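Local coordinates for rubber oxygenase (PDB 5O1L), which cleaves the cis-1,4-polyisoprene chains of rubber oxidatively, using a non-covalently bound heme b to add dioxygen across their double bonds, at residues Ser109-Ala114 with Trp261-His266; Glu348-Thr353 with Pro372-Thr377. All coordinates share one frame; numbering follows the deposited sequence.

Contact 1. Residues Ser109-Ala114 with Trp261-His266; sequences SWADKA and WQVSAH. With EDO (1,2-ethanediol), chain G.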
ATOM      1  N   SER A 109     -17.855  12.534  -3.447  1.00 18.80           N
ATOM      2  CA  SER A 109     -19.258  12.604  -3.092  1.00 20.25           C
ATOM      3  C   SER A 109     -19.904  11.279  -2.643  1.00 18.34           C
ATOM      4  O   SER A 109     -20.868  11.238  -1.869  1.00 19.65           O
ATOM      5  CB  SER A 109     -20.073  13.086  -4.348  1.00 21.83           C
ATOM      6  OG  SER A 109     -19.871  12.173  -5.424  1.00 28.02           O
ATOM      7  N   TRP A 110     -19.248  10.161  -3.043  1.00 15.68           N
ATOM      8  CA  TRP A 110     -19.689   8.863  -2.732  1.00 14.85           C
ATOM      9  C   TRP A 110     -19.037   8.281  -1.493  1.00 15.24           C
ATOM     10  O   TRP A 110     -19.346   7.146  -1.121  1.00 14.81           O
ATOM     11  CB  TRP A 110     -19.427   7.940  -3.926  1.00 14.47           C
ATOM     12  CG  TRP A 110     -18.091   8.057  -4.602  1.00 14.72           C
ATOM     13  CD1 TRP A 110     -17.739   8.785  -5.658  1.00 14.88           C
ATOM     14  CD2 TRP A 110     -16.882   7.359  -4.207  1.00 14.31           C
ATOM     15  NE1 TRP A 110     -16.418   8.623  -5.994  1.00 14.61           N
ATOM     16  CE2 TRP A 110     -15.880   7.747  -5.076  1.00 13.69           C
ATOM     17  CE3 TRP A 110     -16.578   6.451  -3.216  1.00 14.22           C
ATOM     18  CZ2 TRP A 110     -14.595   7.210  -5.015  1.00 13.33           C
ATOM     19  CZ3 TRP A 110     -15.262   5.935  -3.184  1.00 13.84           C
ATOM     20  CH2 TRP A 110     -14.330   6.346  -4.060  1.00 12.92           C
ATOM     21  N   ALA A 111     -18.203   9.045  -0.813  1.00 14.69           N
ATOM     22  CA  ALA A 111     -17.669   8.560   0.478  1.00 15.59           C
ATOM     23  C   ALA A 111     -18.743   8.456   1.503  1.00 17.35           C
ATOM     24  O   ALA A 111     -19.618   9.375   1.635  1.00 19.01           O
ATOM     25  CB  ALA A 111     -16.607   9.485   0.962  1.00 15.80           C
ATOM     26  N   ASP A 112     -18.775   7.356   2.242  1.00 15.73           N
ATOM     27  CA  ASP A 112     -19.766   7.106   3.260  1.00 16.60           C
ATOM     28  C   ASP A 112     -19.067   7.060   4.621  1.00 17.16           C
ATOM     29  O   ASP A 112     -18.310   6.135   4.906  1.00 15.73           O
ATOM     30  CB  ASP A 112     -20.429   5.819   2.927  1.00 17.15           C
ATOM     31  CG  ASP A 112     -21.557   5.462   3.850  1.00 20.58           C
ATOM     32  OD1 ASP A 112     -21.368   5.253   5.058  1.00 22.48           O
ATOM     33  OD2 ASP A 112     -22.718   5.380   3.347  1.00 27.13           O
ATOM     34  N   LYS A 113     -19.327   8.056   5.445  1.00 18.95           N
ATOM     35  CA  LYS A 113     -18.624   8.223   6.719  1.00 21.81           C
ATOM     36  C   LYS A 113     -18.838   7.013   7.586  1.00 19.41           C
ATOM     37  O   LYS A 113     -17.842   6.541   8.238  1.00 19.17           O
ATOM     38  CB  LYS A 113     -19.168   9.456   7.464  1.00 26.48           C
ATOM     39  CG  LYS A 113     -18.696   9.595   8.938  1.00 32.39           C
ATOM     40  CD  LYS A 113     -19.334  10.731   9.773  1.00 36.15           C
ATOM     41  CE  LYS A 113     -18.504  11.023  11.043  1.00 37.23           C
ATOM     42  NZ  LYS A 113     -17.968   9.816  11.728  1.00 36.96           N
ATOM     43  N   ALA A 114     -20.061   6.476   7.678  1.00 19.48           N
ATOM     44  CA  ALA A 114     -20.333   5.338   8.535  1.00 19.06           C
ATOM     45  C   ALA A 114     -19.496   4.119   8.104  1.00 16.90           C
ATOM     46  O   ALA A 114     -18.954   3.386   8.941  1.00 16.99           O
ATOM     47  CB  ALA A 114     -21.764   4.998   8.572  1.00 21.19           C
ATOM     48  N   TRP A 261     -10.548   1.466   1.103  1.00  9.34           N
ATOM     49  CA  TRP A 261      -9.586   1.374   0.016  1.00  9.53           C
ATOM     50  C   TRP A 261     -10.037   2.064  -1.234  1.00  9.62           C
ATOM     51  O   TRP A 261      -9.235   2.643  -1.964  1.00 10.09           O
ATOM     52  CB  TRP A 261      -9.097  -0.069  -0.182  1.00 10.22           C
ATOM     53  CG  TRP A 261      -8.155  -0.463   0.869  1.00 10.49           C
ATOM     54  CD1 TRP A 261      -8.376  -1.014   2.086  1.00 12.43           C
ATOM     55  CD2 TRP A 261      -6.730  -0.176   0.803  1.00 11.21           C
ATOM     56  NE1 TRP A 261      -7.169  -1.097   2.780  1.00 12.48           N
ATOM     57  CE2 TRP A 261      -6.167  -0.645   1.992  1.00 11.52           C
ATOM     58  CE3 TRP A 261      -5.936   0.380  -0.147  1.00 12.91           C
ATOM     59  CZ2 TRP A 261      -4.789  -0.540   2.254  1.00 12.21           C
ATOM     60  CZ3 TRP A 261      -4.584   0.444   0.063  1.00 13.19           C
ATOM     61  CH2 TRP A 261      -4.038   0.024   1.290  1.00 13.12           C
ATOM     62  N   GLN A 262     -11.327   2.105  -1.524  1.00  8.93           N
ATOM     63  CA  GLN A 262     -11.835   2.827  -2.683  1.00  9.35           C
ATOM     64  C   GLN A 262     -11.651   4.344  -2.476  1.00  9.21           C
ATOM     65  O   GLN A 262     -11.146   5.016  -3.368  1.00  9.97           O
ATOM     66  CB  GLN A 262     -13.319   2.504  -2.914  1.00  9.53           C
ATOM     67  CG  GLN A 262     -13.676   1.094  -3.386  1.00  9.68           C
ATOM     68  CD  GLN A 262     -15.137   0.810  -3.267  1.00 10.27           C
ATOM     69  OE1 GLN A 262     -15.832   1.254  -2.345  1.00 10.88           O
ATOM     70  NE2 GLN A 262     -15.605   0.044  -4.259  1.00 10.41           N
ATOM     71  N   VAL A 263     -12.078   4.853  -1.317  1.00  9.84           N
ATOM     72  CA  VAL A 263     -11.954   6.253  -1.066  1.00 10.01           C
ATOM     73  C   VAL A 263     -10.477   6.611  -1.063  1.00 10.00           C
ATOM     74  O   VAL A 263     -10.084   7.624  -1.627  1.00 10.57           O
ATOM     75  CB  VAL A 263     -12.607   6.604   0.251  1.00 10.88           C
ATOM     76  CG1 VAL A 263     -12.210   8.018   0.734  1.00 12.14           C
ATOM     77  CG2 VAL A 263     -14.130   6.439   0.187  1.00 11.46           C
ATOM     78  N   SER A 264      -9.642   5.740  -0.487  1.00  9.87           N
ATOM     79  CA  SER A 264      -8.208   6.083  -0.432  1.00 10.29           C
ATOM     80  C   SER A 264      -7.600   6.132  -1.809  1.00 10.86           C
ATOM     81  O   SER A 264      -6.777   7.009  -2.086  1.00 12.19           O
ATOM     82  CB  SER A 264      -7.485   5.103   0.439  1.00 11.11           C
ATOM     83  OG  SER A 264      -7.948   5.141   1.793  1.00 11.99           O
ATOM     84  N   ALA A 265      -7.945   5.248  -2.714  1.00 10.75           N
ATOM     85  CA  ALA A 265      -7.483   5.292  -4.108  1.00 11.40           C
ATOM     86  C   ALA A 265      -7.882   6.604  -4.732  1.00 11.23           C
ATOM     87  O   ALA A 265      -7.060   7.257  -5.390  1.00 11.89           O
ATOM     88  CB  ALA A 265      -8.065   4.145  -4.888  1.00 11.27           C
ATOM     89  N   HIS A 266      -9.124   7.042  -4.542  1.00 10.57           N
ATOM     90  CA  HIS A 266      -9.543   8.367  -5.112  1.00 11.59           C
ATOM     91  C   HIS A 266      -8.690   9.451  -4.521  1.00 12.26           C
ATOM     92  O   HIS A 266      -8.215  10.327  -5.287  1.00 12.41           O
ATOM     93  CB  HIS A 266     -10.997   8.584  -4.719  1.00 12.47           C
ATOM     94  CG  HIS A 266     -11.549   9.876  -5.202  1.00 14.16           C
ATOM     95  ND1 HIS A 266     -11.411  11.120  -4.605  1.00 16.74           N
ATOM     96  CD2 HIS A 266     -12.332  10.059  -6.266  1.00 14.17           C
ATOM     97  CE1 HIS A 266     -12.090  12.009  -5.353  1.00 14.47           C
ATOM     98  NE2 HIS A 266     -12.623  11.383  -6.388  1.00 17.42           N
TER
HETATM   99  C1  EDO G 505     -23.503   7.638   5.807  1.00 56.09           C
HETATM  100  O1  EDO G 505     -22.382   7.992   6.633  1.00 47.40           O
HETATM  101  C2  EDO G 505     -24.162   6.350   6.303  1.00 55.42           C
HETATM  102  O2  EDO G 505     -25.038   5.823   5.309  1.00 60.91           O
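W110 reaches from the loop ahead of helix 113-125 to the flank of helix 251-267, laying the far rim of its indole against Q262, V263 and H266. Its CB belongs to the loop and lies clear of the helix; a chi1 of 44° sets CG between the backbone N and the carbonyl carbon, and the ring then runs out toward the helix. On one side of the indole, NE1 donates a hydrogen bond to D272, beyond the helix. On the other, CE3 and then CZ3 come up to V263, with CZ3 3.6 Å from V263 CG2. At the leading end, CH2 lies 3.5 Å from Q262 O, which sits at the ring edge near its plane while accepting the helical bond from H266 N. CZ2 finishes the circuit at 3.8 Å from H266 CD2. Here the six-membered ring of W110 turns its edge to the imidazole face in an offset T-shaped pair, centroids 5.6 Å apart and planes at 90°. The same V263 CG2 also meets A111 CB at 4.0 Å, so one methyl serves two loop residues. D112, at the N-cap of helix 113-125, faces elsewhere: OD1 accepts from A115 N, and OD2 is 3.1 Å from O2 of a 1,2-ethanediol, probably from the crystallisation liquor, whose O1 takes the N-H of A114. W110, A111 and the bond of D112 N to H259 hold the loop beside helix 251-267, while W261 and A265 pack against helix 224-244.

Contact 2. Residues Glu348-Thr353 with Pro372-Thr377; sequences ERLIAT and PAVLWT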
ATOM      1  N   GLU A 348       7.351 -24.065   8.117  1.00 16.12           N
ATOM      2  CA  GLU A 348       6.198 -23.818   7.230  1.00 17.88           C
ATOM      3  C   GLU A 348       5.078 -24.846   7.419  1.00 18.45           C
ATOM      4  O   GLU A 348       3.892 -24.499   7.389  1.00 17.49           O
ATOM      5  CB  GLU A 348       6.634 -23.825   5.795  1.00 17.86           C
ATOM      6  CG  GLU A 348       7.439 -22.603   5.334  1.00 19.47           C
ATOM      7  CD  GLU A 348       8.046 -22.769   3.917  1.00 23.43           C
ATOM      8  OE1 GLU A 348       9.297 -22.919   3.697  1.00 26.53           O
ATOM      9  OE2 GLU A 348       7.270 -22.695   2.897  1.00 26.58           O
ATOM     10  N   ARG A 349       5.416 -26.089   7.667  1.00 18.64           N
ATOM     11  CA  ARG A 349       4.407 -27.114   7.914  1.00 20.90           C
ATOM     12  C   ARG A 349       3.775 -26.923   9.307  1.00 19.34           C
ATOM     13  O   ARG A 349       2.550 -27.099   9.410  1.00 21.17           O
ATOM     14  CB  ARG A 349       5.047 -28.502   7.826  1.00 24.87           C
ATOM     15  CG  ARG A 349       4.014 -29.610   8.010  1.00 30.79           C
ATOM     16  CD  ARG A 349       4.632 -30.961   7.620  1.00 37.86           C
ATOM     17  NE  ARG A 349       4.912 -30.987   6.174  1.00 43.92           N
ATOM     18  CZ  ARG A 349       5.214 -32.081   5.451  1.00 47.68           C
ATOM     19  NH1 ARG A 349       5.426 -31.979   4.142  1.00 48.69           N
ATOM     20  NH2 ARG A 349       5.302 -33.275   6.015  1.00 50.94           N
ATOM     21  N   LEU A 350       4.513 -26.547  10.326  1.00 17.91           N
ATOM     22  CA  LEU A 350       3.968 -26.257  11.620  1.00 18.60           C
ATOM     23  C   LEU A 350       2.953 -25.097  11.475  1.00 17.92           C
ATOM     24  O   LEU A 350       1.873 -25.126  12.086  1.00 18.94           O
ATOM     25  CB  LEU A 350       5.029 -25.860  12.665  1.00 20.37           C
ATOM     26  CG  LEU A 350       6.018 -26.958  13.103  1.00 24.65           C
ATOM     27  CD1 LEU A 350       7.011 -26.306  14.029  1.00 25.55           C
ATOM     28  CD2 LEU A 350       5.284 -28.120  13.780  1.00 25.28           C
ATOM     29  N   ILE A 351       3.351 -24.063  10.767  1.00 16.66           N
ATOM     30  CA  ILE A 351       2.489 -22.883  10.581  1.00 14.93           C
ATOM     31  C   ILE A 351       1.276 -23.219   9.798  1.00 16.03           C
ATOM     32  O   ILE A 351       0.151 -22.853  10.207  1.00 15.77           O
ATOM     33  CB  ILE A 351       3.260 -21.708   9.922  1.00 15.14           C
ATOM     34  CG1 ILE A 351       4.337 -21.214  10.837  1.00 15.37           C
ATOM     35  CG2 ILE A 351       2.307 -20.570   9.542  1.00 16.37           C
ATOM     36  CD1 ILE A 351       5.330 -20.323  10.204  1.00 16.92           C
ATOM     37  N   ALA A 352       1.395 -23.971   8.699  1.00 16.95           N
ATOM     38  CA  ALA A 352       0.193 -24.282   7.953  1.00 17.63           C
ATOM     39  C   ALA A 352      -0.788 -25.123   8.729  1.00 19.03           C
ATOM     40  O   ALA A 352      -2.034 -24.983   8.528  1.00 21.10           O
ATOM     41  CB  ALA A 352       0.624 -25.023   6.665  1.00 18.93           C
ATOM     42  N   THR A 353      -0.334 -26.037   9.564  1.00 18.91           N
ATOM     43  CA  THR A 353      -1.200 -26.876  10.361  1.00 22.00           C
ATOM     44  C   THR A 353      -1.805 -26.155  11.543  1.00 22.32           C
ATOM     45  O   THR A 353      -2.922 -26.508  11.966  1.00 24.68           O
ATOM     46  CB  THR A 353      -0.633 -28.259  10.733  1.00 25.94           C
ATOM     47  OG1 THR A 353       0.431 -28.155  11.616  1.00 31.53           O
ATOM     48  CG2 THR A 353      -0.104 -28.871   9.503  1.00 26.47           C
ATOM     49  N   PRO A 372       2.314 -26.406  18.730  1.00 26.86           N
ATOM     50  CA  PRO A 372       3.717 -26.189  19.096  1.00 26.19           C
ATOM     51  C   PRO A 372       3.981 -24.824  19.696  1.00 25.10           C
ATOM     52  O   PRO A 372       3.413 -23.839  19.249  1.00 24.31           O
ATOM     53  CB  PRO A 372       4.416 -26.277  17.733  1.00 27.47           C
ATOM     54  CG  PRO A 372       3.536 -27.158  16.914  1.00 30.33           C
ATOM     55  CD  PRO A 372       2.167 -26.749  17.296  1.00 27.92           C
ATOM     56  N   ALA A 373       4.872 -24.737  20.675  1.00 23.19           N
ATOM     57  CA  ALA A 373       5.187 -23.519  21.366  1.00 21.89           C
ATOM     58  C   ALA A 373       5.638 -22.424  20.422  1.00 22.06           C
ATOM     59  O   ALA A 373       5.338 -21.207  20.661  1.00 20.51           O
ATOM     60  CB  ALA A 373       6.274 -23.725  22.398  1.00 23.30           C
ATOM     61  N   VAL A 374       6.340 -22.782  19.354  1.00 20.09           N
ATOM     62  CA  VAL A 374       6.872 -21.724  18.449  1.00 19.41           C
ATOM     63  C   VAL A 374       5.679 -20.947  17.811  1.00 17.36           C
ATOM     64  O   VAL A 374       5.853 -19.823  17.379  1.00 17.16           O
ATOM     65  CB  VAL A 374       7.830 -22.283  17.387  1.00 19.63           C
ATOM     66  CG1 VAL A 374       7.117 -23.248  16.421  1.00 20.97           C
ATOM     67  CG2 VAL A 374       8.545 -21.222  16.596  1.00 21.66           C
ATOM     68  N   LEU A 375       4.497 -21.548  17.700  1.00 16.47           N
ATOM     69  CA  LEU A 375       3.344 -20.784  17.177  1.00 15.38           C
ATOM     70  C   LEU A 375       3.050 -19.617  18.046  1.00 14.24           C
ATOM     71  O   LEU A 375       2.734 -18.563  17.499  1.00 13.97           O
ATOM     72  CB  LEU A 375       2.096 -21.663  16.967  1.00 18.11           C
ATOM     73  CG  LEU A 375       1.958 -22.268  15.582  1.00 21.20           C
ATOM     74  CD1 LEU A 375       1.507 -21.242  14.550  1.00 22.23           C
ATOM     75  CD2 LEU A 375       3.241 -22.920  15.115  1.00 22.76           C
ATOM     76  N   TRP A 376       3.054 -19.796  19.330  1.00 15.07           N
ATOM     77  CA  TRP A 376       2.742 -18.673  20.229  1.00 14.77           C
ATOM     78  C   TRP A 376       3.850 -17.648  20.164  1.00 14.16           C
ATOM     79  O   TRP A 376       3.575 -16.428  20.211  1.00 14.51           O
ATOM     80  CB  TRP A 376       2.488 -19.174  21.641  1.00 15.15           C
ATOM     81  CG  TRP A 376       1.356 -20.123  21.727  1.00 16.03           C
ATOM     82  CD1 TRP A 376       1.473 -21.442  22.028  1.00 16.95           C
ATOM     83  CD2 TRP A 376      -0.018 -19.882  21.539  1.00 15.73           C
ATOM     84  NE1 TRP A 376       0.256 -22.040  22.032  1.00 17.66           N
ATOM     85  CE2 TRP A 376      -0.699 -21.121  21.750  1.00 16.15           C
ATOM     86  CE3 TRP A 376      -0.779 -18.742  21.210  1.00 16.42           C
ATOM     87  CZ2 TRP A 376      -2.087 -21.246  21.680  1.00 18.39           C
ATOM     88  CZ3 TRP A 376      -2.160 -18.880  21.108  1.00 17.28           C
ATOM     89  CH2 TRP A 376      -2.801 -20.113  21.373  1.00 18.64           C
ATOM     90  N   THR A 377       5.108 -18.082  20.053  1.00 14.27           N
ATOM     91  CA  THR A 377       6.225 -17.170  19.887  1.00 15.78           C
ATOM     92  C   THR A 377       6.083 -16.352  18.611  1.00 15.14           C
ATOM     93  O   THR A 377       6.355 -15.159  18.597  1.00 14.38           O
ATOM     94  CB  THR A 377       7.545 -18.018  19.850  1.00 18.94           C
ATOM     95  OG1 THR A 377       7.619 -18.674  21.142  1.00 23.38           O
ATOM     96  CG2 THR A 377       8.756 -17.188  19.563  1.00 21.97           C
TER
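L350 is the main bump of helix 345-362 here: one methyl fits against P372, just ahead of helix 373-393, the other against V374 in its first turn. CD2 presses on the pyrrolidine ring, 3.7 Å from P372 CG. CD1 reaches V374 CG1 at 3.9 Å, the two side chains meeting at about a right angle. The fork thus spans the entry to the second helix. In return, L375 sends its isobutyl end into the hollow between L350 and I351: CD2 lies 4.0 Å from L350 O and 4.2 Å from L350 CB, while CD1 approaches I351 CA at 4.4 Å. The axes of the short segments 348-353 and 373-377 pass 10.2 Å apart, crossing at -80°, a helix-loop-helix corner between consecutive helices whose touching patch stays small. I351 also rests on A325 and Y329 of helix 320-331, and V374 on L322, which makes the joint a three-helix one. Between the two segments the contact is built from hydrocarbon groups and one backbone carbonyl, without a salt bridge or hydrogen bond; its hold probably comes from close fit and the burial of apolar surface, more complete at I351 and L375 than at the partly exposed L350, P372 and V374.

Both contacts are partly buried and bury similar areas, yet they occupy different parts of this strand-free, mainly helical, single-chain protein. Contact 1 lies nearer the middle, its centre about 16 Å from the centre of the chain, with the H266 side chain about 11 Å from the heme; contact 2 is peripheral, its centre about 28 Å away from that of the chain. They share no helix, and their nearest atoms are about 22 Å apart. Contact 1 joins a loop to a helix distant in sequence and mixes aromatic with aliphatic packing, its indole also anchored through a polar N-H. Contact 2 packs two successive helices joined by a short loop, mainly with aliphatic groups.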